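Local atomic coordinates of iron-regulated outer membrane protein (Neisseria meningitidis, PDB entry 4B7O), a protein that transports iron across the meningococcal outer membrane as a TonB-dependent transporter, probably taking up siderophore-borne iron. Residues R249-I255 and V267-D273; T307-L313 and N329-K335; R62-K66 and S499-N505; G457-G463 and S487-Q493. One frame throughout, in Å; residues are numbered along the deposited sequence.

Contact 1 of 4, residues R249-I255 and V267-D273. Unlike the reference sequence in segment 267-273: Glu272 (reference Lys).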
# COMPACT_ATOMS: atom_id res chain seq x y z
N ARG A 249 -5.88 -17.07 -1.17
CA ARG A 249 -4.80 -17.99 -1.45
C ARG A 249 -3.59 -17.27 -2.00
O ARG A 249 -3.72 -16.39 -2.84
CB ARG A 249 -5.25 -19.03 -2.44
CG ARG A 249 -6.25 -19.93 -1.77
CD ARG A 249 -7.03 -20.74 -2.76
NE ARG A 249 -8.26 -21.20 -2.12
CZ ARG A 249 -9.09 -22.01 -2.75
NH1 ARG A 249 -8.79 -22.43 -3.98
NH2 ARG A 249 -10.21 -22.39 -2.16
N SER A 250 -2.42 -17.64 -1.53
CA SER A 250 -1.24 -17.09 -2.11
C SER A 250 -0.21 -18.17 -2.23
O SER A 250 -0.18 -19.08 -1.41
CB SER A 250 -0.73 -15.93 -1.27
OG SER A 250 -0.43 -16.35 0.04
N TYR A 251 0.58 -18.10 -3.29
CA TYR A 251 1.78 -18.91 -3.34
C TYR A 251 2.94 -18.12 -3.93
O TYR A 251 2.77 -17.09 -4.56
CB TYR A 251 1.50 -20.23 -4.03
CG TYR A 251 1.43 -20.14 -5.50
CD1 TYR A 251 2.61 -20.22 -6.26
CD2 TYR A 251 0.23 -20.03 -6.15
CE1 TYR A 251 2.57 -20.13 -7.62
CE2 TYR A 251 0.18 -19.96 -7.51
CZ TYR A 251 1.36 -20.01 -8.24
OH TYR A 251 1.34 -19.90 -9.62
N LEU A 252 4.15 -18.58 -3.66
CA LEU A 252 5.34 -17.92 -4.13
C LEU A 252 6.30 -18.98 -4.58
O LEU A 252 6.59 -19.92 -3.81
CB LEU A 252 5.96 -17.10 -3.01
CG LEU A 252 7.31 -16.43 -3.25
CD1 LEU A 252 7.34 -15.45 -4.42
CD2 LEU A 252 7.72 -15.74 -1.96
N ALA A 253 6.77 -18.87 -5.82
CA ALA A 253 7.89 -19.73 -6.24
C ALA A 253 9.10 -18.85 -6.59
O ALA A 253 8.98 -17.82 -7.32
CB ALA A 253 7.51 -20.61 -7.40
N LYS A 254 10.26 -19.22 -6.06
CA LYS A 254 11.38 -18.33 -6.20
C LYS A 254 12.65 -19.15 -6.42
O LYS A 254 12.94 -20.06 -5.63
CB LYS A 254 11.48 -17.47 -4.94
CG LYS A 254 12.73 -16.65 -4.80
CD LYS A 254 12.67 -15.67 -3.65
CE LYS A 254 11.79 -14.47 -3.98
NZ LYS A 254 11.81 -13.50 -2.85
N ILE A 255 13.43 -18.83 -7.46
CA ILE A 255 14.77 -19.47 -7.58
C ILE A 255 15.85 -18.43 -7.68
O ILE A 255 15.70 -17.36 -8.29
CB ILE A 255 14.90 -20.40 -8.80
CG1 ILE A 255 13.91 -20.01 -9.87
CG2 ILE A 255 14.51 -21.81 -8.47
CD1 ILE A 255 14.52 -19.25 -11.01
N VAL A 267 17.70 -13.57 -9.20
CA VAL A 267 16.55 -14.16 -8.56
C VAL A 267 15.39 -14.02 -9.52
O VAL A 267 15.07 -12.89 -10.03
CB VAL A 267 16.17 -13.34 -7.32
CG1 VAL A 267 14.93 -13.93 -6.70
CG2 VAL A 267 17.32 -13.29 -6.31
N LEU A 268 14.75 -15.17 -9.76
CA LEU A 268 13.56 -15.19 -10.57
C LEU A 268 12.40 -15.61 -9.72
O LEU A 268 12.45 -16.63 -9.01
CB LEU A 268 13.72 -16.21 -11.69
CG LEU A 268 12.47 -16.28 -12.57
CD1 LEU A 268 12.29 -14.98 -13.30
CD2 LEU A 268 12.64 -17.37 -13.60
N SER A 269 11.32 -14.87 -9.79
CA SER A 269 10.30 -15.26 -8.95
C SER A 269 8.92 -15.10 -9.53
O SER A 269 8.62 -14.14 -10.33
CB SER A 269 10.44 -14.45 -7.65
OG SER A 269 9.88 -13.18 -7.85
N HIS A 270 8.05 -15.99 -9.04
CA HIS A 270 6.62 -15.89 -9.34
C HIS A 270 5.68 -15.95 -8.18
O HIS A 270 5.75 -16.85 -7.34
CB HIS A 270 6.18 -16.87 -10.41
CG HIS A 270 4.78 -16.68 -10.79
ND1 HIS A 270 4.38 -15.68 -11.62
CD2 HIS A 270 3.61 -17.32 -10.35
CE1 HIS A 270 3.05 -15.70 -11.73
NE2 HIS A 270 2.58 -16.72 -10.95
N MET A 271 4.77 -15.01 -8.15
CA MET A 271 3.89 -14.89 -7.01
C MET A 271 2.43 -14.68 -7.43
O MET A 271 2.19 -13.88 -8.34
CB MET A 271 4.36 -13.71 -6.17
CG MET A 271 3.32 -13.09 -5.30
SD MET A 271 4.18 -11.84 -4.27
CE MET A 271 2.95 -10.52 -4.42
N GLU A 272 1.49 -15.35 -6.75
CA GLU A 272 0.06 -15.04 -6.87
C GLU A 272 -0.60 -14.85 -5.54
O GLU A 272 -0.32 -15.61 -4.60
CB GLU A 272 -0.70 -16.17 -7.52
CG GLU A 272 -0.23 -16.43 -8.93
CD GLU A 272 -1.36 -16.66 -9.92
OE1 GLU A 272 -2.46 -17.23 -9.55
OE2 GLU A 272 -1.11 -16.28 -11.09
N ASP A 273 -1.52 -13.90 -5.48
CA ASP A 273 -2.25 -13.59 -4.28
C ASP A 273 -3.70 -13.46 -4.74
O ASP A 273 -4.00 -12.62 -5.59
CB ASP A 273 -1.75 -12.26 -3.73
CG ASP A 273 -2.15 -12.02 -2.28
OD1 ASP A 273 -3.21 -12.48 -1.82
OD2 ASP A 273 -1.37 -11.35 -1.59

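Contact 2 of 4, residues T307-L313 and N329-K335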
# COMPACT_ATOMS: atom_id res chain seq x y z
N THR A 307 -7.17 -11.10 -8.14
CA THR A 307 -5.85 -11.70 -8.15
C THR A 307 -4.78 -10.67 -8.47
O THR A 307 -4.96 -9.84 -9.35
CB THR A 307 -5.79 -12.80 -9.21
OG1 THR A 307 -6.92 -13.67 -9.02
CG2 THR A 307 -4.49 -13.59 -9.09
N GLN A 308 -3.68 -10.72 -7.74
CA GLN A 308 -2.49 -9.97 -8.09
C GLN A 308 -1.41 -10.99 -8.33
O GLN A 308 -1.19 -11.89 -7.49
CB GLN A 308 -2.09 -9.04 -6.92
CG GLN A 308 -0.97 -8.07 -7.28
CD GLN A 308 -0.74 -7.01 -6.21
OE1 GLN A 308 -1.24 -5.90 -6.31
NE2 GLN A 308 -0.00 -7.36 -5.16
N SER A 309 -0.73 -10.88 -9.45
CA SER A 309 0.35 -11.80 -9.83
C SER A 309 1.57 -11.03 -10.17
O SER A 309 1.47 -9.95 -10.73
CB SER A 309 -0.02 -12.60 -11.07
OG SER A 309 -0.83 -13.64 -10.61
N ASN A 310 2.72 -11.62 -9.93
CA ASN A 310 3.98 -10.94 -10.15
C ASN A 310 5.03 -11.90 -10.66
O ASN A 310 5.34 -12.90 -10.01
CB ASN A 310 4.45 -10.32 -8.82
CG ASN A 310 5.43 -9.18 -9.02
OD1 ASN A 310 5.62 -8.69 -10.16
ND2 ASN A 310 6.06 -8.74 -7.93
N THR A 311 5.61 -11.60 -11.82
CA THR A 311 6.80 -12.32 -12.24
C THR A 311 7.99 -11.39 -12.24
O THR A 311 7.99 -10.33 -12.89
CB THR A 311 6.60 -12.88 -13.66
OG1 THR A 311 5.39 -13.62 -13.64
CG2 THR A 311 7.71 -13.81 -14.03
N ASN A 312 9.01 -11.76 -11.50
CA ASN A 312 10.04 -10.77 -11.20
C ASN A 312 11.37 -11.35 -11.44
O ASN A 312 11.67 -12.49 -11.00
CB ASN A 312 9.96 -10.25 -9.76
CG ASN A 312 10.73 -8.90 -9.59
OD1 ASN A 312 10.17 -7.81 -9.75
ND2 ASN A 312 11.99 -8.97 -9.33
N LEU A 313 12.19 -10.57 -12.13
CA LEU A 313 13.57 -10.94 -12.25
C LEU A 313 14.41 -9.85 -11.65
O LEU A 313 14.27 -8.71 -12.03
CB LEU A 313 13.92 -11.09 -13.72
CG LEU A 313 15.31 -11.59 -14.09
CD1 LEU A 313 15.55 -13.02 -13.64
CD2 LEU A 313 15.41 -11.55 -15.60
N ASN A 329 15.78 -4.56 -11.76
CA ASN A 329 14.77 -5.56 -11.86
C ASN A 329 13.89 -5.45 -13.11
O ASN A 329 13.85 -4.38 -13.78
CB ASN A 329 13.96 -5.64 -10.57
CG ASN A 329 12.98 -4.51 -10.42
OD1 ASN A 329 13.29 -3.33 -10.72
ND2 ASN A 329 11.75 -4.86 -9.96
N ALA A 330 13.23 -6.56 -13.45
CA ALA A 330 12.25 -6.48 -14.51
C ALA A 330 11.05 -7.31 -14.12
O ALA A 330 11.19 -8.45 -13.65
CB ALA A 330 12.84 -7.04 -15.80
N TYR A 331 9.87 -6.78 -14.36
CA TYR A 331 8.76 -7.49 -13.91
C TYR A 331 7.52 -7.33 -14.80
O TYR A 331 7.42 -6.41 -15.61
CB TYR A 331 8.46 -7.02 -12.48
CG TYR A 331 8.01 -5.60 -12.43
CD1 TYR A 331 6.69 -5.28 -12.59
CD2 TYR A 331 8.94 -4.57 -12.29
CE1 TYR A 331 6.30 -3.96 -12.57
CE2 TYR A 331 8.56 -3.26 -12.27
CZ TYR A 331 7.25 -2.96 -12.40
OH TYR A 331 6.88 -1.66 -12.36
N VAL A 332 6.54 -8.18 -14.50
CA VAL A 332 5.19 -8.14 -15.11
C VAL A 332 4.19 -8.33 -14.01
O VAL A 332 4.19 -9.31 -13.31
CB VAL A 332 5.01 -9.34 -16.08
CG1 VAL A 332 3.70 -9.24 -16.80
CG2 VAL A 332 6.20 -9.41 -17.05
N LEU A 333 3.33 -7.39 -13.84
CA LEU A 333 2.45 -7.42 -12.74
C LEU A 333 1.05 -7.49 -13.32
O LEU A 333 0.67 -6.65 -14.14
CB LEU A 333 2.61 -6.11 -12.01
CG LEU A 333 2.53 -6.14 -10.50
CD1 LEU A 333 2.74 -4.74 -9.94
CD2 LEU A 333 1.20 -6.70 -10.01
N GLU A 334 0.28 -8.50 -12.93
CA GLU A 334 -1.07 -8.64 -13.42
C GLU A 334 -2.05 -8.54 -12.27
O GLU A 334 -1.90 -9.23 -11.28
CB GLU A 334 -1.30 -9.97 -14.17
CG GLU A 334 -0.30 -10.25 -15.29
CD GLU A 334 -0.76 -9.97 -16.74
OE1 GLU A 334 -1.76 -9.22 -16.97
OE2 GLU A 334 -0.09 -10.50 -17.68
N LYS A 335 -3.03 -7.68 -12.43
CA LYS A 335 -4.14 -7.52 -11.54
C LYS A 335 -5.32 -8.04 -12.41
O LYS A 335 -5.47 -7.57 -13.55
CB LYS A 335 -4.28 -6.02 -11.18
CG LYS A 335 -5.19 -5.64 -10.00
CD LYS A 335 -4.40 -5.34 -8.68
CE LYS A 335 -4.53 -3.89 -8.09
NZ LYS A 335 -5.85 -3.30 -7.57

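Contact 3 of 4, residues R62-K66 and S499-N505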
# COMPACT_ATOMS: atom_id res chain seq x y z
N ARG A 62 17.66 7.12 9.85
CA ARG A 62 18.09 8.42 10.34
C ARG A 62 17.35 9.59 9.77
O ARG A 62 17.95 10.68 9.66
CB ARG A 62 19.60 8.63 10.17
CG ARG A 62 20.37 7.57 10.93
CD ARG A 62 21.86 7.73 10.87
NE ARG A 62 22.37 7.70 9.50
CZ ARG A 62 23.52 8.29 9.12
NH1 ARG A 62 24.28 8.95 10.02
NH2 ARG A 62 23.90 8.24 7.86
N GLN A 63 16.08 9.42 9.43
CA GLN A 63 15.30 10.58 8.94
C GLN A 63 14.09 10.86 9.80
O GLN A 63 13.07 11.34 9.31
CB GLN A 63 14.93 10.47 7.48
CG GLN A 63 16.14 10.38 6.55
CD GLN A 63 15.76 10.45 5.05
OE1 GLN A 63 16.18 9.59 4.25
NE2 GLN A 63 14.99 11.46 4.66
N GLY A 64 14.24 10.64 11.09
CA GLY A 64 13.12 10.83 11.93
C GLY A 64 12.18 9.64 11.75
O GLY A 64 12.57 8.48 11.88
N SER A 65 10.92 9.95 11.49
CA SER A 65 9.90 8.96 11.27
C SER A 65 9.67 8.83 9.76
O SER A 65 8.82 8.04 9.33
CB SER A 65 8.61 9.40 11.98
OG SER A 65 7.81 8.27 12.30
N LYS A 66 10.41 9.61 8.96
CA LYS A 66 10.25 9.63 7.52
C LYS A 66 10.40 8.26 6.87
O LYS A 66 9.68 7.96 5.93
CB LYS A 66 11.20 10.61 6.87
CG LYS A 66 11.02 10.70 5.38
CD LYS A 66 11.95 11.74 4.74
CE LYS A 66 11.68 11.83 3.25
NZ LYS A 66 10.31 12.40 3.05
N SER A 499 20.75 11.53 15.98
CA SER A 499 20.87 12.01 14.63
C SER A 499 19.77 13.06 14.34
O SER A 499 18.74 13.06 14.99
CB SER A 499 20.93 10.81 13.65
OG SER A 499 19.66 10.48 13.21
N PHE A 500 20.05 14.00 13.44
CA PHE A 500 19.08 15.01 13.07
C PHE A 500 18.97 15.08 11.59
O PHE A 500 19.95 14.86 10.91
CB PHE A 500 19.52 16.35 13.65
CG PHE A 500 19.58 16.36 15.19
CD1 PHE A 500 18.46 16.69 15.95
CD2 PHE A 500 20.75 16.03 15.86
CE1 PHE A 500 18.51 16.71 17.34
CE2 PHE A 500 20.81 16.00 17.25
CZ PHE A 500 19.71 16.36 18.00
N SER A 501 17.78 15.33 11.06
CA SER A 501 17.61 15.23 9.59
C SER A 501 16.70 16.25 8.96
O SER A 501 15.85 16.79 9.62
CB SER A 501 17.15 13.86 9.16
OG SER A 501 15.84 13.58 9.66
N SER A 502 16.89 16.52 7.68
CA SER A 502 15.89 17.29 6.98
C SER A 502 15.96 16.98 5.52
O SER A 502 16.92 16.44 5.07
CB SER A 502 16.03 18.79 7.23
OG SER A 502 17.37 19.18 7.07
N SER A 503 14.92 17.30 4.80
CA SER A 503 14.88 17.08 3.38
C SER A 503 13.94 18.05 2.77
O SER A 503 13.00 18.51 3.41
CB SER A 503 14.47 15.63 3.02
OG SER A 503 13.82 14.98 4.10
N HIS A 504 14.20 18.37 1.52
CA HIS A 504 13.31 19.18 0.71
C HIS A 504 13.38 18.50 -0.66
O HIS A 504 14.43 18.56 -1.33
CB HIS A 504 13.88 20.58 0.65
CG HIS A 504 12.96 21.61 0.04
ND1 HIS A 504 11.84 22.01 0.64
CD2 HIS A 504 13.07 22.36 -1.12
CE1 HIS A 504 11.24 22.95 -0.10
NE2 HIS A 504 11.99 23.16 -1.18
N ASN A 505 12.30 17.79 -1.01
CA ASN A 505 12.19 16.92 -2.22
C ASN A 505 11.04 17.35 -3.12
O ASN A 505 9.93 17.61 -2.64
CB ASN A 505 11.97 15.48 -1.77
CG ASN A 505 13.09 14.98 -0.87
OD1 ASN A 505 14.15 15.65 -0.75
ND2 ASN A 505 12.89 13.82 -0.24
O HOH W 1 17.20 12.33 12.00
O HOH W 2 13.84 14.32 8.36

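Contact 4 of 4, residues G457-G463 and S487-Q493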
# COMPACT_ATOMS: atom_id res chain seq x y z
N GLY A 457 30.27 12.60 10.22
CA GLY A 457 28.93 12.64 10.76
C GLY A 457 27.99 13.54 10.02
O GLY A 457 26.85 13.65 10.42
N PHE A 458 28.44 14.20 8.98
CA PHE A 458 27.57 15.09 8.21
C PHE A 458 27.32 14.52 6.81
O PHE A 458 28.26 14.42 6.01
CB PHE A 458 28.17 16.47 8.03
CG PHE A 458 27.14 17.48 7.55
CD1 PHE A 458 26.84 17.62 6.19
CD2 PHE A 458 26.36 18.19 8.48
CE1 PHE A 458 25.83 18.47 5.79
CE2 PHE A 458 25.39 19.08 8.09
CZ PHE A 458 25.10 19.21 6.75
N THR A 459 26.06 14.19 6.50
CA THR A 459 25.75 13.56 5.20
C THR A 459 24.86 14.43 4.37
O THR A 459 23.80 14.86 4.82
CB THR A 459 25.15 12.15 5.31
OG1 THR A 459 25.93 11.36 6.22
CG2 THR A 459 25.26 11.46 3.98
N LEU A 460 25.29 14.74 3.17
CA LEU A 460 24.50 15.61 2.34
C LEU A 460 24.16 14.74 1.14
O LEU A 460 24.99 13.93 0.69
CB LEU A 460 25.35 16.76 1.88
CG LEU A 460 24.77 18.00 1.24
CD1 LEU A 460 25.32 18.29 -0.12
CD2 LEU A 460 23.24 18.15 1.26
N THR A 461 22.94 14.92 0.64
CA THR A 461 22.38 14.14 -0.45
C THR A 461 21.70 15.12 -1.40
O THR A 461 20.85 15.91 -0.98
CB THR A 461 21.34 13.16 0.14
OG1 THR A 461 22.01 12.27 1.05
CG2 THR A 461 20.66 12.35 -0.93
N GLY A 462 22.08 15.12 -2.67
CA GLY A 462 21.41 16.04 -3.61
C GLY A 462 21.05 15.18 -4.81
O GLY A 462 21.77 14.22 -5.16
N GLY A 463 19.96 15.49 -5.47
CA GLY A 463 19.67 14.67 -6.62
C GLY A 463 18.71 15.27 -7.56
O GLY A 463 18.00 16.23 -7.20
N SER A 487 16.07 17.27 -5.58
CA SER A 487 15.90 16.98 -4.18
C SER A 487 17.21 17.10 -3.40
O SER A 487 18.28 16.77 -3.95
CB SER A 487 15.32 15.57 -4.02
OG SER A 487 16.28 14.60 -4.42
N PHE A 488 17.12 17.52 -2.13
CA PHE A 488 18.29 17.41 -1.23
C PHE A 488 17.89 17.17 0.21
O PHE A 488 16.81 17.52 0.63
CB PHE A 488 19.29 18.63 -1.42
CG PHE A 488 18.82 19.96 -0.81
CD1 PHE A 488 17.54 20.45 -1.00
CD2 PHE A 488 19.69 20.72 -0.02
CE1 PHE A 488 17.12 21.65 -0.42
CE2 PHE A 488 19.30 21.92 0.57
CZ PHE A 488 18.01 22.39 0.36
N GLY A 489 18.76 16.55 0.96
CA GLY A 489 18.53 16.38 2.37
C GLY A 489 19.84 16.23 3.10
O GLY A 489 20.89 16.00 2.49
N VAL A 490 19.82 16.42 4.41
CA VAL A 490 21.05 16.21 5.17
C VAL A 490 20.80 15.26 6.32
O VAL A 490 19.73 15.24 6.87
CB VAL A 490 21.69 17.53 5.64
CG1 VAL A 490 21.78 18.54 4.49
CG2 VAL A 490 20.88 18.16 6.79
N ILE A 491 21.78 14.46 6.69
CA ILE A 491 21.70 13.82 7.97
C ILE A 491 22.89 14.25 8.78
O ILE A 491 23.98 14.16 8.29
CB ILE A 491 21.63 12.30 7.85
CG1 ILE A 491 20.25 11.94 7.32
CG2 ILE A 491 21.86 11.62 9.19
CD1 ILE A 491 20.29 10.80 6.30
N TRP A 492 22.65 14.72 10.00
CA TRP A 492 23.69 15.22 10.92
C TRP A 492 23.77 14.31 12.09
O TRP A 492 22.84 14.22 12.89
CB TRP A 492 23.35 16.65 11.38
CG TRP A 492 24.23 17.26 12.45
CD1 TRP A 492 23.83 18.05 13.52
CD2 TRP A 492 25.70 17.15 12.61
NE1 TRP A 492 24.89 18.44 14.28
CE2 TRP A 492 26.05 17.95 13.79
CE3 TRP A 492 26.72 16.55 11.90
CZ2 TRP A 492 27.37 18.09 14.23
CZ3 TRP A 492 28.04 16.70 12.35
CH2 TRP A 492 28.36 17.48 13.49
N GLN A 493 24.87 13.60 12.21
CA GLN A 493 25.07 12.79 13.38
C GLN A 493 26.22 13.27 14.30
O GLN A 493 27.35 12.86 14.14
CB GLN A 493 25.28 11.36 12.91
CG GLN A 493 25.38 10.43 14.09
CD GLN A 493 24.71 9.09 13.86
OE1 GLN A 493 24.47 8.62 12.69
NE2 GLN A 493 24.41 8.43 14.99

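Contact 1 of 4, residues R249-I255 and V267-D273
The rings of Tyr251 and His270 meet unevenly. Tyr251 OH reaches the edge of the imidazole, close to its plane, 3.5 Å from His270 CD2, whereas that same carbon approaches the phenol ring obliquely. Glu272 approaches the phenol from the same side, also obliquely: its CG lies 3.8 Å from Tyr251 CE2, and the two side chains run side by side, ring and carboxylate planes 29° apart. Glu272 OE2 sits in the imidazole plane at that ring's edge. Tyr251 joins this group because its CG lies between the backbone N and the carbonyl carbon (chi1 78°), which tips the ring across to the 267-273 strand. On the opposite face, among the polar Ser250, Lys254, Ser269 and Asp273, Leu252 CD1 packs 3.9 Å from Met271 CB. The antiparallel pairing is regular: Ala253 N to His270 O and His270 N to Ala253 O both measure 2.7 Å. Strands 246-259 and 264-276 form a hairpin of the barrel wall. Strand 212-223 flanks it on one side and strand 303-320 on the other, where Ser309 OG holds Glu272 OE2 and Thr311 OG1 holds His270 ND1. Leu252 and Met271 face inward onto Leu143 and strand 166-171, and Lys254 NZ forms a salt bridge with Asp173.

Contact 2 of 4, residues T307-L313 and N329-K335
Between Thr307-Leu313 and Asn329-Lys335, six backbone hydrogen bonds join three pairs, Ser309 with Glu334, Thr311 with Val332 and Leu313 with Ala330. The tightest runs from Ser309 N to Glu334 O at 2.7 Å, and the strand directions differ by 171°, close to fully antiparallel. Among the side chains the polar link is weak: Asn329 ND2 donates to Asn312 OD1 over 3.4 Å. Asn329 is tied further by its ND2 to Asn123 O and by its OD1 to Asn365. The same Asn312 oxygen packs against Tyr331 CB at 3.3 Å; the amide is almost parallel to the phenol ring, 7° between planes, yet OD1 meets that ring only obliquely. Van der Waals packing centres on Leu333, whose CD2 lies 3.7 Å from the aliphatic Gln308 CG and 3.3 Å from Ser309 O. The CG of Gln308 gets there by standing opposite the backbone nitrogen (chi1 -171°), the chain continuing extended. CA-H...O contacts use the same carbonyls: Thr311 O, which accepts from Val332 N, also lies 3.1 Å from Tyr331 CA. Within the barrel, strand 264-276 borders this hairpin on one side and strand 355-373 on the other, while Gln308 and Lys335 reach in to Phe137 of the plug.

Contact 3 of 4, residues R62-K66 and S499-N505
Lys66 lies over Ser503 and ends near Asn505. From CB its chain runs out fully extended, CG opposite the backbone nitrogen. CD comes within 3.8 Å of Ser503 OG, and CE stays near that oxygen while also approaching Asn505 ND2 at 4.2 Å, the two side chains arriving from opposite directions. A bend at the last torsion (chi4 68°) then turns NZ aside to a salt bridge with Glu541 and to the carbonyl oxygens of Lys151 and Ala153; the latter oxygen also receives Asn505 ND2. These three partners probably offset the charge of the buried ammonium.

The residues 62-66 belong to the plug, the N-terminal domain that fills the barrel of TonB-dependent transporters, and 499-505 to a barrel strand, so this contact joins plug to wall. Gln63 to Lys66 form a type II' turn with Gly64 at its second position, where phi is positive (76°), closed by Lys66 N to Gln63 O at 3.2 Å.

Water carries the polar link between the segments. One molecule donates to Arg62 O at 3.0 Å, accepts from Ser501 OG at 3.0 Å and more weakly from Ser499 OG. A second water spans Gln63 O and Ser501 OG, although its distance to the latter is short enough to be doubtful. Ser501 OG also sits close under the turn, 3.1 Å from Gln63 CA. At the other end Arg62 CB rests 3.6 Å from Ser499 OG, and Arg62 NH1 is hydrogen-bonded to Gln493 OE1.

Contact 4 of 4, residues G457-G463 and S487-Q493
Gly457-Gly463 and Ser487-Gln493 pair antiparallel, at 175° with their axes 4.5 Å apart, through seven backbone hydrogen bonds running from Gly457 with Gln493 at one end to Gly463 with Ser487 at the other. This is a beta hairpin of the transporter barrel, made by strands 458-472 and 478-493. Phe458, Leu460, Val490, Trp492 and Phe488 share one face, the largely apolar one, turned outward from the barrel; such a surface is consistent with contact to membrane lipid. On it the Phe458 and Trp492 side chains cross at about a right angle. Trp492 CE3 stands at the edge of the phenyl ring, near its plane, 3.8 Å from Phe458 CD2, while CD2 in turn approaches the indole obliquely. The far end of the phenyl reaches along the neighbouring strand, Phe458 CZ lying 4.0 Å from Val490 CB. Leu460 continues the row, its CD2 branch packing at 3.6 Å on Val490 CG1 and touching Gly489 O. Phe458 CG stands opposite its own backbone nitrogen (chi1 -166°), which brings the ring between Trp492 and Val490, CD2 toward the one and CZ toward the other.

The other face carries Thr459, Thr461, Ser487 and Ile491. Thr459 and Ile491 both touch Arg62 of the plug, and Ser487 touches Ser155. Strand 441-455 adjoins the hairpin beyond 458-472, and strand 498-509 beyond 478-493. At the open end of the hairpin, in the link that follows strand 441-455, Gly457 has a positive phi (85°); Gly457 O accepts the nearly straight 2.7 Å bond from Gln493 N and packs obliquely to the indole, 3.3 Å from Trp492 CE3.

How the contacts relate
From the N terminus, the chain passes first through residues 62-66 of the plug, whose partner strand 499-505 arrives over 430 residues later. Contact 3 therefore closes a long loop that encloses the other three. Within it, contacts 1, 2 and 4 follow in series, each closing a short hairpin of the barrel, and none crosses another. Contacts 1 and 2 adjoin through the neighbouring strands 264-276 and 303-320, their centres 9 Å apart. Contacts 3 and 4 are likewise neighbours, through strands 478-493 and 498-509. The two groups lie apart, the centres of contacts 1 and 3 being 34 Å from each other. Contact 3 ties plug to barrel; the others build the wall.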